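Local coordinates for lipoprotein, putative (Bacillus anthracis, PDB 4NOH), which is of unknown function but is a putative bacterial lipoprotein that may bind lipid or associate with the cell membrane, at residues F32-G37 / K43-N48; I6-D11 / Q16-Q21; N59-V64 / K73-I78. One frame throughout, in Å; residues are numbered along the deposited sequence.

Contact 1. Residues F32-G37 / K43-N48; sequences FEAKLG and KVLIMN
The beta hairpin of strands 26-39 and 42-48 brings Lys35 opposite Ile46 and Gly37 opposite Val44, two hydrogen-bonded antiparallel pairs flanking the non-hydrogen-bonded pair Leu36-Leu45. Lys35 N gives its hydrogen to Ile46 O at 2.8 Å, in the carbonyl plane, and Ile46 N returns an equally short bond to Lys35 O. At the next hydrogen-bonded pair Gly37 N reaches Val44 O almost straight (177° at the hydrogen), whereas Val44 N meets Gly37 O from above the carbonyl plane, 47° out of it. The axes, 143° apart in direction, are consistent with strand twist. Beyond Ala34 the direct pairing gives way to a water that donates to Glu33 O (2.8 Å) and accepts from Asn48 N (3.0 Å). Leu45, with CG anti to its backbone N, sets CD1 3.8 Å from Ala34 CB and 4.1 Å from Leu36 CD1, making an apolar patch. On the other face Ile46 CG1 comes within 3.7 Å of Lys35 O, while Lys35 extends to bond the carbonyls of Tyr127 and Ile130. Asn48 OD1 caps Thr51 N at the start of helix 49-57, into which the second strand runs; the whole is an antiparallel beta hairpin within the mixed sheet.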
ATOM      1  N   PHE A  32       7.499  -1.898  -2.583  1.00 14.26           N
ATOM      2  CA  PHE A  32       6.436  -2.433  -3.434  1.00 14.64           C
ATOM      3  C   PHE A  32       6.069  -1.356  -4.438  1.00 15.94           C
ATOM      4  O   PHE A  32       5.897  -0.200  -4.072  1.00 18.58           O
ATOM      5  CB  PHE A  32       5.186  -2.795  -2.608  1.00 14.35           C
ATOM      6  CG  PHE A  32       5.447  -3.682  -1.414  1.00 15.10           C
ATOM      7  CD1 PHE A  32       5.658  -5.046  -1.566  1.00 14.55           C
ATOM      8  CD2 PHE A  32       5.471  -3.143  -0.139  1.00 16.33           C
ATOM      9  CE1 PHE A  32       5.906  -5.849  -0.476  1.00 15.72           C
ATOM     10  CE2 PHE A  32       5.733  -3.956   0.958  1.00 16.64           C
ATOM     11  CZ  PHE A  32       5.947  -5.304   0.781  1.00 15.45           C
ATOM     12  N   GLU A  33       5.942  -1.713  -5.702  1.00 13.73           N
ATOM     13  CA  GLU A  33       5.528  -0.772  -6.712  1.00 14.52           C
ATOM     14  C   GLU A  33       4.014  -0.821  -6.905  1.00 12.98           C
ATOM     15  O   GLU A  33       3.368  -1.881  -6.832  1.00 12.81           O
ATOM     16  CB  GLU A  33       6.190  -1.113  -8.042  1.00 16.90           C
ATOM     17  CG  GLU A  33       5.880  -0.145  -9.151  1.00 20.78           C
ATOM     18  CD  GLU A  33       6.372  -0.632 -10.496  1.00 24.81           C
ATOM     19  OE1 GLU A  33       7.593  -0.503 -10.731  1.00 28.04           O
ATOM     20  OE2 GLU A  33       5.548  -1.105 -11.324  1.00 22.90           O
ATOM     21  N   ALA A  34       3.426   0.346  -7.146  1.00 12.44           N
ATOM     22  CA  ALA A  34       2.018   0.429  -7.463  1.00 12.70           C
ATOM     23  C   ALA A  34       1.804   1.613  -8.395  1.00 12.06           C
ATOM     24  O   ALA A  34       2.734   2.394  -8.652  1.00 14.23           O
ATOM     25  CB  ALA A  34       1.183   0.587  -6.192  1.00 13.44           C
ATOM     26  N   LYS A  35       0.602   1.725  -8.933  1.00 12.42           N
ATOM     27  CA  LYS A  35       0.228   2.850  -9.783  1.00 13.87           C
ATOM     28  C   LYS A  35      -0.937   3.584  -9.125  1.00 15.16           C
ATOM     29  O   LYS A  35      -1.881   2.953  -8.634  1.00 15.57           O
ATOM     30  CB  LYS A  35      -0.152   2.350 -11.170  1.00 14.46           C
ATOM     31  CG  LYS A  35       1.031   1.815 -11.949  1.00 15.44           C
ATOM     32  CD  LYS A  35       0.697   1.112 -13.253  1.00 16.23           C
ATOM     33  CE  LYS A  35       1.974   0.643 -13.942  1.00 17.43           C
ATOM     34  NZ  LYS A  35       1.715  -0.064 -15.234  1.00 18.93           N
ATOM     35  N   LEU A  36      -0.800   4.900  -8.991  1.00 15.34           N
ATOM     36  CA  LEU A  36      -1.810   5.729  -8.327  1.00 15.22           C
ATOM     37  C   LEU A  36      -2.647   6.421  -9.379  1.00 17.19           C
ATOM     38  O   LEU A  36      -2.130   7.170 -10.208  1.00 21.47           O
ATOM     39  CB  LEU A  36      -1.160   6.771  -7.400  1.00 16.19           C
ATOM     40  CG  LEU A  36      -2.080   7.695  -6.601  1.00 18.91           C
ATOM     41  CD1 LEU A  36      -2.839   6.899  -5.563  1.00 18.85           C
ATOM     42  CD2 LEU A  36      -1.225   8.781  -5.965  1.00 20.06           C
ATOM     43  N   GLY A  37      -3.939   6.112  -9.377  1.00 16.18           N
ATOM     44  CA  GLY A  37      -4.872   6.692 -10.322  1.00 18.28           C
ATOM     45  C   GLY A  37      -6.126   7.174  -9.630  1.00 18.91           C
ATOM     46  O   GLY A  37      -6.171   7.287  -8.410  1.00 17.00           O
ATOM     47  N   LYS A  43      -9.249   8.275  -5.247  1.00 17.18           N
ATOM     48  CA  LYS A  43      -7.937   7.716  -5.544  1.00 15.92           C
ATOM     49  C   LYS A  43      -7.941   6.214  -5.410  1.00 15.11           C
ATOM     50  O   LYS A  43      -8.613   5.666  -4.514  1.00 14.24           O
ATOM     51  CB  LYS A  43      -6.871   8.301  -4.622  1.00 16.35           C
ATOM     52  CG  LYS A  43      -6.372   9.649  -5.077  1.00 18.82           C
ATOM     53  CD  LYS A  43      -5.210  10.179  -4.240  1.00 19.70           C
ATOM     54  CE  LYS A  43      -4.468  11.283  -5.005  1.00 24.00           C
ATOM     55  NZ  LYS A  43      -3.328  11.920  -4.273  1.00 25.32           N
ATOM     56  N   VAL A  44      -7.224   5.553  -6.313  1.00 14.76           N
ATOM     57  CA  VAL A  44      -7.081   4.086  -6.259  1.00 14.67           C
ATOM     58  C   VAL A  44      -5.603   3.748  -6.441  1.00 14.61           C
ATOM     59  O   VAL A  44      -4.947   4.272  -7.334  1.00 15.14           O
ATOM     60  CB  VAL A  44      -7.977   3.360  -7.286  1.00 16.68           C
ATOM     61  CG1 VAL A  44      -7.685   3.774  -8.700  1.00 18.17           C
ATOM     62  CG2 VAL A  44      -7.864   1.854  -7.120  1.00 17.10           C
ATOM     63  N   LEU A  45      -5.099   2.881  -5.568  1.00 13.69           N
ATOM     64  CA  LEU A  45      -3.707   2.446  -5.599  1.00 13.51           C
ATOM     65  C   LEU A  45      -3.766   1.040  -6.158  1.00 12.99           C
ATOM     66  O   LEU A  45      -4.310   0.158  -5.508  1.00 12.87           O
ATOM     67  CB  LEU A  45      -3.129   2.466  -4.209  1.00 15.29           C
ATOM     68  CG  LEU A  45      -1.630   2.329  -4.001  1.00 16.41           C
ATOM     69  CD1 LEU A  45      -0.842   3.404  -4.743  1.00 16.48           C
ATOM     70  CD2 LEU A  45      -1.309   2.389  -2.514  1.00 18.26           C
ATOM     71  N   ILE A  46      -3.190   0.856  -7.331  1.00 12.74           N
ATOM     72  CA  ILE A  46      -3.284  -0.381  -8.117  1.00 13.32           C
ATOM     73  C   ILE A  46      -1.963  -1.151  -8.092  1.00 12.38           C
ATOM     74  O   ILE A  46      -0.893  -0.601  -8.377  1.00 13.01           O
ATOM     75  CB  ILE A  46      -3.628  -0.068  -9.587  1.00 14.66           C
ATOM     76  CG1 ILE A  46      -4.826   0.900  -9.704  1.00 15.17           C
ATOM     77  CG2 ILE A  46      -3.928  -1.359 -10.349  1.00 15.55           C
ATOM     78  CD1 ILE A  46      -4.959   1.601 -11.046  1.00 16.38           C
HETATM   79  N   MSE A  47      -2.025  -2.421  -7.758  0.60 12.85           N
HETATM   80  CA  MSE A  47      -0.822  -3.209  -7.824  0.60 12.84           C
HETATM   81  C   MSE A  47      -1.120  -4.457  -8.588  0.60 11.87           C
HETATM   82  O   MSE A  47      -2.269  -4.758  -8.932  0.60 12.09           O
HETATM   83  CB  MSE A  47      -0.251  -3.510  -6.448  0.60 14.76           C
HETATM   84  CG  MSE A  47      -1.116  -4.388  -5.572  0.60 17.49           C
HETATM   85 SE   MSE A  47      -0.656  -4.167  -3.652  0.60 23.27          SE
HETATM   86  CE  MSE A  47      -2.024  -2.878  -3.123  0.60 22.70           C
ATOM     87  N   ASN A  48      -0.058  -5.155  -8.934  1.00 11.81           N
ATOM     88  CA  ASN A  48      -0.213  -6.413  -9.601  1.00 11.76           C
ATOM     89  C   ASN A  48      -0.264  -7.543  -8.567  1.00 11.94           C
ATOM     90  O   ASN A  48       0.062  -7.374  -7.383  1.00 11.89           O
ATOM     91  CB  ASN A  48       0.808  -6.669 -10.720  1.00 12.26           C
ATOM     92  CG  ASN A  48       2.242  -6.827 -10.247  1.00 13.00           C
ATOM     93  OD1 ASN A  48       2.538  -7.115  -9.095  1.00 13.03           O
ATOM     94  ND2 ASN A  48       3.158  -6.698 -11.186  1.00 14.77           N
TER
HETATM   95  O   HOH W   1       2.608  -3.862  -8.628  1.00 14.68           O

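Contact 2. Residues I6-D11 / Q16-Q21; sequences IVMYGD and QQTMDQ
Met8, a selenomethionine on strand 5-10, and Thr18 of helix 12-21 reach toward each other tip to tip, and apolar contact carries the whole interface: no hydrogen bond joins the two segments. Met8 SE lies 3.7 Å from Thr18 CG2 and 3.9 Å from Thr18 CB, so the selenium meets the methyl branch of the threonine. Two torsions explain the approach. Met8 CG sits between the backbone N and the carbonyl carbon (chi1 54°), sending the chain out from the strand, and a bend at chi3 then turns CE toward Met19. Met8 CE thereby comes to 4.3 Å from Met19 SE, a looser contact with a second selenomethionine; Met19 has two deposited conformers and the distance belongs to one of them, which makes this part of the contact doubtful.

Several polar groups have partners within the helix or in other parts of the chain. Thr18 OG1 bonds back to Gly14 O, which leaves CG2 as the branch facing the strand. One turn of the helix is clipped by Gln16 NE2, which donates to Asp20 OD1 at 2.8 Å; the acceptor lies in the amide plane of Gln16, but the donor stands 35° above the carboxylate plane of Asp20. Gln16 OE1 has its own partner in Lys31 NZ.

Neighbouring elements close the apolar layer: Met8 and Met19 both touch Ala140 of strand 134-142, and Thr18 also packs on Ile154 of helix 150-156. The nearest CA atoms, those of Met8 and Thr18, are 9.1 Å apart, so Met8, with its long chain, spans most of the gap between strand and helix. The chemistry of this helix-on-sheet packing is consistent with dispersion and exclusion of water being what favours it, since no hydrogen bond crosses it.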
ATOM      1  N   ILE A   6       7.288   1.824   9.835  1.00 11.88           N
ATOM      2  CA  ILE A   6       6.757   2.996   9.125  1.00 12.35           C
ATOM      3  C   ILE A   6       6.483   2.593   7.682  1.00 12.17           C
ATOM      4  O   ILE A   6       7.363   2.047   6.984  1.00 12.63           O
ATOM      5  CB  ILE A   6       7.689   4.221   9.141  1.00 13.20           C
ATOM      6  CG1 ILE A   6       8.023   4.618  10.601  1.00 14.13           C
ATOM      7  CG2 ILE A   6       7.017   5.378   8.407  1.00 14.02           C
ATOM      8  CD1 ILE A   6       8.983   5.787  10.784  1.00 14.67           C
ATOM      9  N   VAL A   7       5.257   2.816   7.238  1.00 11.42           N
ATOM     10  CA  VAL A   7       4.888   2.660   5.832  1.00 11.05           C
ATOM     11  C   VAL A   7       4.930   4.056   5.225  1.00 10.93           C
ATOM     12  O   VAL A   7       4.389   4.996   5.803  1.00 11.45           O
ATOM     13  CB  VAL A   7       3.502   2.028   5.630  1.00 11.81           C
ATOM     14  CG1 VAL A   7       3.062   2.100   4.165  1.00 12.43           C
ATOM     15  CG2 VAL A   7       3.499   0.577   6.108  1.00 13.03           C
HETATM   16  N   MSE A   8       5.579   4.183   4.087  1.00 11.77           N
HETATM   17  CA  MSE A   8       5.730   5.455   3.393  1.00 12.67           C
HETATM   18  C   MSE A   8       5.347   5.288   1.947  1.00 12.22           C
HETATM   19  O   MSE A   8       5.461   4.201   1.366  1.00 12.93           O
HETATM   20  CB  MSE A   8       7.158   5.988   3.540  1.00 14.27           C
HETATM   21  CG  MSE A   8       8.226   5.015   3.103  1.00 14.62           C
HETATM   22 SE   MSE A   8      10.020   5.563   3.756  1.00 18.81          SE
HETATM   23  CE  MSE A   8       9.855   4.736   5.517  1.00 20.74           C
ATOM     24  N   TYR A   9       4.917   6.382   1.331  1.00 12.43           N
ATOM     25  CA  TYR A   9       4.423   6.367  -0.014  1.00 12.68           C
ATOM     26  C   TYR A   9       4.988   7.523  -0.765  1.00 12.97           C
ATOM     27  O   TYR A   9       5.056   8.626  -0.243  1.00 13.56           O
ATOM     28  CB  TYR A   9       2.903   6.552  -0.042  1.00 13.53           C
ATOM     29  CG  TYR A   9       2.101   5.625   0.834  1.00 12.73           C
ATOM     30  CD1 TYR A   9       1.924   5.909   2.182  1.00 11.99           C
ATOM     31  CD2 TYR A   9       1.468   4.503   0.313  1.00 13.15           C
ATOM     32  CE1 TYR A   9       1.143   5.108   2.982  1.00 12.30           C
ATOM     33  CE2 TYR A   9       0.682   3.670   1.114  1.00 12.91           C
ATOM     34  CZ  TYR A   9       0.537   3.972   2.457  1.00 12.96           C
ATOM     35  OH  TYR A   9      -0.199   3.125   3.259  1.00 12.59           O
ATOM     36  N   GLY A  10       5.356   7.301  -2.015  1.00 13.49           N
ATOM     37  CA  GLY A  10       5.868   8.440  -2.801  1.00 14.27           C
ATOM     38  C   GLY A  10       6.625   7.974  -3.996  1.00 14.16           C
ATOM     39  O   GLY A  10       6.460   6.846  -4.480  1.00 15.26           O
ATOM     40  N   ASP A  11       7.414   8.869  -4.554  1.00 15.12           N
ATOM     41  CA  ASP A  11       8.274   8.460  -5.650  1.00 16.27           C
ATOM     42  C   ASP A  11       9.351   7.553  -5.118  1.00 15.91           C
ATOM     43  O   ASP A  11       9.818   7.731  -4.000  1.00 14.35           O
ATOM     44  CB  ASP A  11       8.955   9.684  -6.304  1.00 19.69           C
ATOM     45  CG  ASP A  11       8.124  10.323  -7.369  1.00 25.88           C
ATOM     46  OD1 ASP A  11       6.914   9.964  -7.549  1.00 29.19           O
ATOM     47  OD2 ASP A  11       8.738  11.164  -8.076  1.00 28.97           O
ATOM     48  N   GLN A  16      13.467   5.887  -1.289  1.00 14.06           N
ATOM     49  CA  GLN A  16      14.844   5.416  -1.156  1.00 15.15           C
ATOM     50  C   GLN A  16      15.712   6.380  -0.351  1.00 14.88           C
ATOM     51  O   GLN A  16      16.543   5.958   0.462  1.00 14.74           O
ATOM     52  CB  GLN A  16      15.481   5.240  -2.542  1.00 17.54           C
ATOM     53  CG  GLN A  16      16.840   4.580  -2.496  1.00 20.32           C
ATOM     54  CD  GLN A  16      16.761   3.177  -1.937  1.00 23.20           C
ATOM     55  OE1 GLN A  16      16.063   2.307  -2.493  1.00 26.53           O
ATOM     56  NE2 GLN A  16      17.471   2.937  -0.841  1.00 28.70           N
ATOM     57  N   GLN A  17      15.580   7.676  -0.604  1.00 14.92           N
ATOM     58  CA  GLN A  17      16.372   8.654   0.136  1.00 15.67           C
ATOM     59  C   GLN A  17      16.065   8.587   1.625  1.00 14.04           C
ATOM     60  O   GLN A  17      16.925   8.855   2.444  1.00 14.13           O
ATOM     61  CB  GLN A  17      16.133  10.081  -0.362  1.00 17.84           C
ATOM     62  CG  GLN A  17      16.725  10.380  -1.732  1.00 21.16           C
ATOM     63  CD  GLN A  17      16.558  11.834  -2.104  1.00 27.11           C
ATOM     64  OE1 GLN A  17      16.869  12.718  -1.317  1.00 31.53           O
ATOM     65  NE2 GLN A  17      16.070  12.089  -3.307  1.00 28.62           N
ATOM     66  N   THR A  18      14.815   8.286   1.952  1.00 12.46           N
ATOM     67  CA  THR A  18      14.409   8.208   3.341  1.00 12.61           C
ATOM     68  C   THR A  18      15.015   6.964   3.980  1.00 12.86           C
ATOM     69  O   THR A  18      15.545   7.036   5.080  1.00 13.57           O
ATOM     70  CB  THR A  18      12.885   8.226   3.452  1.00 12.75           C
ATOM     71  OG1 THR A  18      12.402   9.464   2.892  1.00 13.93           O
ATOM     72  CG2 THR A  18      12.465   8.115   4.897  1.00 14.09           C
HETATM   73  N   MSE A  19      14.947   5.837   3.286  0.50 12.61           N
HETATM   74  CA  MSE A  19      15.578   4.617   3.785  0.50 13.18           C
HETATM   75  C   MSE A  19      17.036   4.896   4.016  0.50 13.83           C
HETATM   76  O   MSE A  19      17.581   4.613   5.097  0.50 13.72           O
HETATM   77  CB  MSE A  19      15.484   3.494   2.754  0.50 13.83           C
HETATM   78  CG  MSE A  19      14.038   3.160   2.427  0.50 14.12           C
HETATM   79 SE   MSE A  19      13.161   2.379   4.009  0.50 15.02          SE
HETATM   80  CE  MSE A  19      11.677   1.582   3.011  0.50 14.32           C
ATOM     81  N   ASP A  20      17.685   5.506   3.022  1.00 13.84           N
ATOM     82  CA  ASP A  20      19.115   5.783   3.100  1.00 15.73           C
ATOM     83  C   ASP A  20      19.455   6.655   4.314  1.00 15.38           C
ATOM     84  O   ASP A  20      20.416   6.398   5.012  1.00 16.04           O
ATOM     85  CB  ASP A  20      19.649   6.467   1.824  1.00 18.41           C
ATOM     86  CG  ASP A  20      19.567   5.576   0.585  1.00 24.19           C
ATOM     87  OD1 ASP A  20      19.317   4.354   0.704  1.00 27.93           O
ATOM     88  OD2 ASP A  20      19.736   6.113  -0.542  1.00 28.34           O
ATOM     89  N   GLN A  21      18.637   7.658   4.573  1.00 14.50           N
ATOM     90  CA  GLN A  21      18.882   8.554   5.683  1.00 15.60           C
ATOM     91  C   GLN A  21      18.913   7.832   7.030  1.00 14.74           C
ATOM     92  O   GLN A  21      19.686   8.175   7.929  1.00 16.92           O
ATOM     93  CB  GLN A  21      17.816   9.648   5.683  1.00 16.62           C
ATOM     94  CG  GLN A  21      17.978  10.654   6.793  1.00 20.62           C
ATOM     95  CD  GLN A  21      16.977  11.779   6.689  1.00 24.35           C
ATOM     96  OE1 GLN A  21      16.116  11.789   5.799  1.00 27.12           O
ATOM     97  NE2 GLN A  21      17.064  12.730   7.613  1.00 29.49           N
TER

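Contact 3. Residues N59-V64 / K73-I78; sequences NMLKKV and KALPAI
A Schellman motif ends helix 49-57 and turns the chain into strand 61-65, and just there Asn59 and Leu61 meet Lys73 and Leu75 of the loop that follows strand 68-71. Asn59, with positive phi (58°), is the C-prime residue: Met60 N bonds to Met55 O and Asn59 N to Val56 O. The apolar part of the contact joins Leu61 CD1 to Leu75 CD1 at 4.3 Å. A chi1 of -175° directs the branched end of Leu75 to this point and onto Ala52 and Glu53 of the helix; Leu61 in turn packs on Val56, as well as on Val107 and Ile109 of a neighbouring strand. Lys73 starts with its CB pointing away, but a bend at chi2 (-53°) swings the chain back, bringing NZ alongside Asn59, 3.8 Å from Asn59 CG. Only 101 Å² is buried between the segments, both sides summed, and the nearest CA atoms, of Asn59 and Lys73, stand 7.5 Å apart, evidence for a light contact made by side chains. It is plain packing of a connecting loop across a Schellman-terminated helix and the small antiparallel sheet it enters.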
ATOM      1  N   ASN A  59       2.457  -9.198   5.924  1.00 20.71           N
ATOM      2  CA  ASN A  59       1.310  -8.880   6.776  1.00 21.70           C
ATOM      3  C   ASN A  59       0.918  -7.423   6.644  1.00 21.22           C
ATOM      4  O   ASN A  59       0.447  -6.815   7.603  1.00 22.45           O
ATOM      5  CB  ASN A  59       1.572  -9.241   8.256  1.00 25.47           C
ATOM      6  CG  ASN A  59       1.577 -10.748   8.514  1.00 27.56           C
ATOM      7  OD1 ASN A  59       1.573 -11.550   7.601  1.00 30.62           O
ATOM      8  ND2 ASN A  59       1.572 -11.122   9.780  1.00 33.68           N
HETATM    9  N   MSE A  60       1.072  -6.863   5.439  1.00 18.46           N
HETATM   10  CA  MSE A  60       0.819  -5.430   5.249  1.00 17.88           C
HETATM   11  C   MSE A  60      -0.512  -5.059   4.691  1.00 16.76           C
HETATM   12  O   MSE A  60      -0.853  -3.885   4.667  1.00 16.62           O
HETATM   13  CB  MSE A  60       1.968  -4.799   4.430  1.00 20.07           C
HETATM   14  CG  MSE A  60       3.147  -4.408   5.323  1.00 23.79           C
HETATM   15 SE   MSE A  60       2.667  -3.087   6.760  1.00 27.10          SE
HETATM   16  CE  MSE A  60       3.050  -4.271   8.260  1.00 24.24           C
ATOM     17  N   LEU A  61      -1.250  -6.041   4.191  1.00 15.07           N
ATOM     18  CA  LEU A  61      -2.635  -5.834   3.774  1.00 14.58           C
ATOM     19  C   LEU A  61      -3.479  -6.275   4.940  1.00 15.00           C
ATOM     20  O   LEU A  61      -3.479  -7.443   5.315  1.00 16.35           O
ATOM     21  CB  LEU A  61      -2.975  -6.562   2.484  1.00 14.85           C
ATOM     22  CG  LEU A  61      -2.430  -5.934   1.191  1.00 15.65           C
ATOM     23  CD1 LEU A  61      -2.608  -6.894   0.046  1.00 15.94           C
ATOM     24  CD2 LEU A  61      -3.171  -4.638   0.866  1.00 16.87           C
ATOM     25  N   LYS A  62      -4.241  -5.358   5.503  1.00 14.43           N
ATOM     26  CA  LYS A  62      -4.970  -5.641   6.727  1.00 15.89           C
ATOM     27  C   LYS A  62      -6.449  -5.317   6.646  1.00 16.49           C
ATOM     28  O   LYS A  62      -6.824  -4.240   6.200  1.00 15.81           O
ATOM     29  CB  LYS A  62      -4.351  -4.816   7.884  1.00 16.90           C
ATOM     30  CG  LYS A  62      -2.835  -4.996   8.057  1.00 17.97           C
ATOM     31  CD  LYS A  62      -2.324  -4.469   9.382  1.00 18.98           C
ATOM     32  CE  LYS A  62      -0.830  -4.678   9.553  1.00 19.13           C
ATOM     33  NZ  LYS A  62      -0.331  -4.282  10.905  1.00 20.15           N
ATOM     34  N   LYS A  63      -7.278  -6.253   7.099  1.00 18.67           N
ATOM     35  CA  LYS A  63      -8.708  -6.052   7.113  1.00 20.87           C
ATOM     36  C   LYS A  63      -9.037  -5.160   8.292  1.00 21.14           C
ATOM     37  O   LYS A  63      -8.490  -5.335   9.392  1.00 22.42           O
ATOM     38  CB  LYS A  63      -9.453  -7.378   7.269  1.00 25.61           C
ATOM     39  CG  LYS A  63     -10.971  -7.224   7.233  1.00 28.03           C
ATOM     40  CD  LYS A  63     -11.728  -8.486   7.663  1.00 32.71           C
ATOM     41  CE  LYS A  63     -11.101  -9.768   7.149  1.00 35.67           C
ATOM     42  NZ  LYS A  63     -10.000 -10.263   8.034  1.00 37.75           N
ATOM     43  N   VAL A  64      -9.934  -4.209   8.075  1.00 21.86           N
ATOM     44  CA  VAL A  64     -10.380  -3.339   9.143  1.00 23.11           C
ATOM     45  C   VAL A  64     -11.406  -4.120   9.981  1.00 24.67           C
ATOM     46  O   VAL A  64     -12.355  -4.658   9.435  1.00 25.27           O
ATOM     47  CB  VAL A  64     -10.997  -2.058   8.560  1.00 23.31           C
ATOM     48  CG1 VAL A  64     -11.593  -1.206   9.662  1.00 25.54           C
ATOM     49  CG2 VAL A  64      -9.962  -1.281   7.773  1.00 23.08           C
ATOM     50  N   LYS A  73      -4.453 -13.269   5.392  1.00 22.52           N
ATOM     51  CA  LYS A  73      -3.508 -14.377   5.309  1.00 23.84           C
ATOM     52  C   LYS A  73      -3.354 -14.921   3.906  1.00 22.85           C
ATOM     53  O   LYS A  73      -2.410 -15.644   3.617  1.00 26.65           O
ATOM     54  CB  LYS A  73      -3.931 -15.473   6.292  1.00 27.12           C
ATOM     55  CG  LYS A  73      -3.925 -14.995   7.734  1.00 30.31           C
ATOM     56  CD  LYS A  73      -2.554 -14.387   8.059  1.00 33.95           C
ATOM     57  CE  LYS A  73      -2.445 -13.830   9.470  1.00 38.27           C
ATOM     58  NZ  LYS A  73      -1.104 -13.210   9.666  1.00 39.57           N
ATOM     59  N   ALA A  74      -4.276 -14.555   3.031  1.00 20.60           N
ATOM     60  CA  ALA A  74      -4.217 -14.980   1.645  1.00 19.85           C
ATOM     61  C   ALA A  74      -4.763 -13.868   0.811  1.00 19.50           C
ATOM     62  O   ALA A  74      -5.613 -13.102   1.255  1.00 21.28           O
ATOM     63  CB  ALA A  74      -5.047 -16.231   1.436  1.00 21.80           C
ATOM     64  N   LEU A  75      -4.253 -13.743  -0.399  1.00 17.99           N
ATOM     65  CA  LEU A  75      -4.777 -12.761  -1.305  1.00 16.85           C
ATOM     66  C   LEU A  75      -5.924 -13.433  -2.028  1.00 18.19           C
ATOM     67  O   LEU A  75      -5.770 -14.580  -2.470  1.00 18.82           O
ATOM     68  CB  LEU A  75      -3.725 -12.379  -2.330  1.00 16.88           C
ATOM     69  CG  LEU A  75      -4.110 -11.257  -3.269  1.00 15.86           C
ATOM     70  CD1 LEU A  75      -4.184  -9.933  -2.521  1.00 15.30           C
ATOM     71  CD2 LEU A  75      -3.073 -11.202  -4.377  1.00 15.64           C
ATOM     72  N   PRO A  76      -7.070 -12.752  -2.158  1.00 16.94           N
ATOM     73  CA  PRO A  76      -8.136 -13.381  -2.938  1.00 17.20           C
ATOM     74  C   PRO A  76      -7.697 -13.681  -4.365  1.00 17.19           C
ATOM     75  O   PRO A  76      -6.793 -13.023  -4.903  1.00 16.39           O
ATOM     76  CB  PRO A  76      -9.209 -12.298  -2.983  1.00 16.54           C
ATOM     77  CG  PRO A  76      -8.983 -11.503  -1.754  1.00 16.94           C
ATOM     78  CD  PRO A  76      -7.501 -11.465  -1.586  1.00 16.36           C
ATOM     79  N   ALA A  77      -8.360 -14.634  -4.990  1.00 17.20           N
ATOM     80  CA  ALA A  77      -8.070 -14.989  -6.362  1.00 18.04           C
ATOM     81  C   ALA A  77      -8.123 -13.772  -7.284  1.00 17.51           C
ATOM     82  O   ALA A  77      -9.047 -12.928  -7.181  1.00 19.08           O
ATOM     83  CB  ALA A  77      -9.048 -16.041  -6.856  1.00 18.63           C
ATOM     84  N   ILE A  78      -7.108 -13.686  -8.144  1.00 17.89           N
ATOM     85  CA  ILE A  78      -6.971 -12.641  -9.138  1.00 17.76           C
ATOM     86  C   ILE A  78      -6.815 -13.316 -10.478  1.00 20.24           C
ATOM     87  O   ILE A  78      -6.057 -14.270 -10.597  1.00 21.02           O
ATOM     88  CB  ILE A  78      -5.661 -11.827  -8.947  1.00 18.40           C
ATOM     89  CG1 ILE A  78      -5.452 -11.373  -7.503  1.00 18.26           C
ATOM     90  CG2 ILE A  78      -5.611 -10.665  -9.947  1.00 17.89           C
ATOM     91  CD1 ILE A  78      -6.455 -10.379  -7.031  1.00 18.17           C
TER

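From the N terminus, contact 2 comes first, closing the short connection that takes strand 5-10 into helix 12-21. The chain then enters strand 26-39, whose return through strand 42-48 is closed by contact 1. Helix 49-57 follows, and contact 3 closes the excursion through strands 61-65 and 68-71. The three lie in series: none nests in or crosses another. Contacts 1 and 2 both reach the nine-stranded mixed sheet, their centres about 16 Å apart, whereas contact 3 joins strand 61-65 of the three-stranded sheet to a loop. Contacts 2 and 3 lie on opposite sides of the chain's centre, yet Val7 CG2 packs 3.8 Å from Met60 SE, joining strand 5-10 to the residue just before strand 61-65.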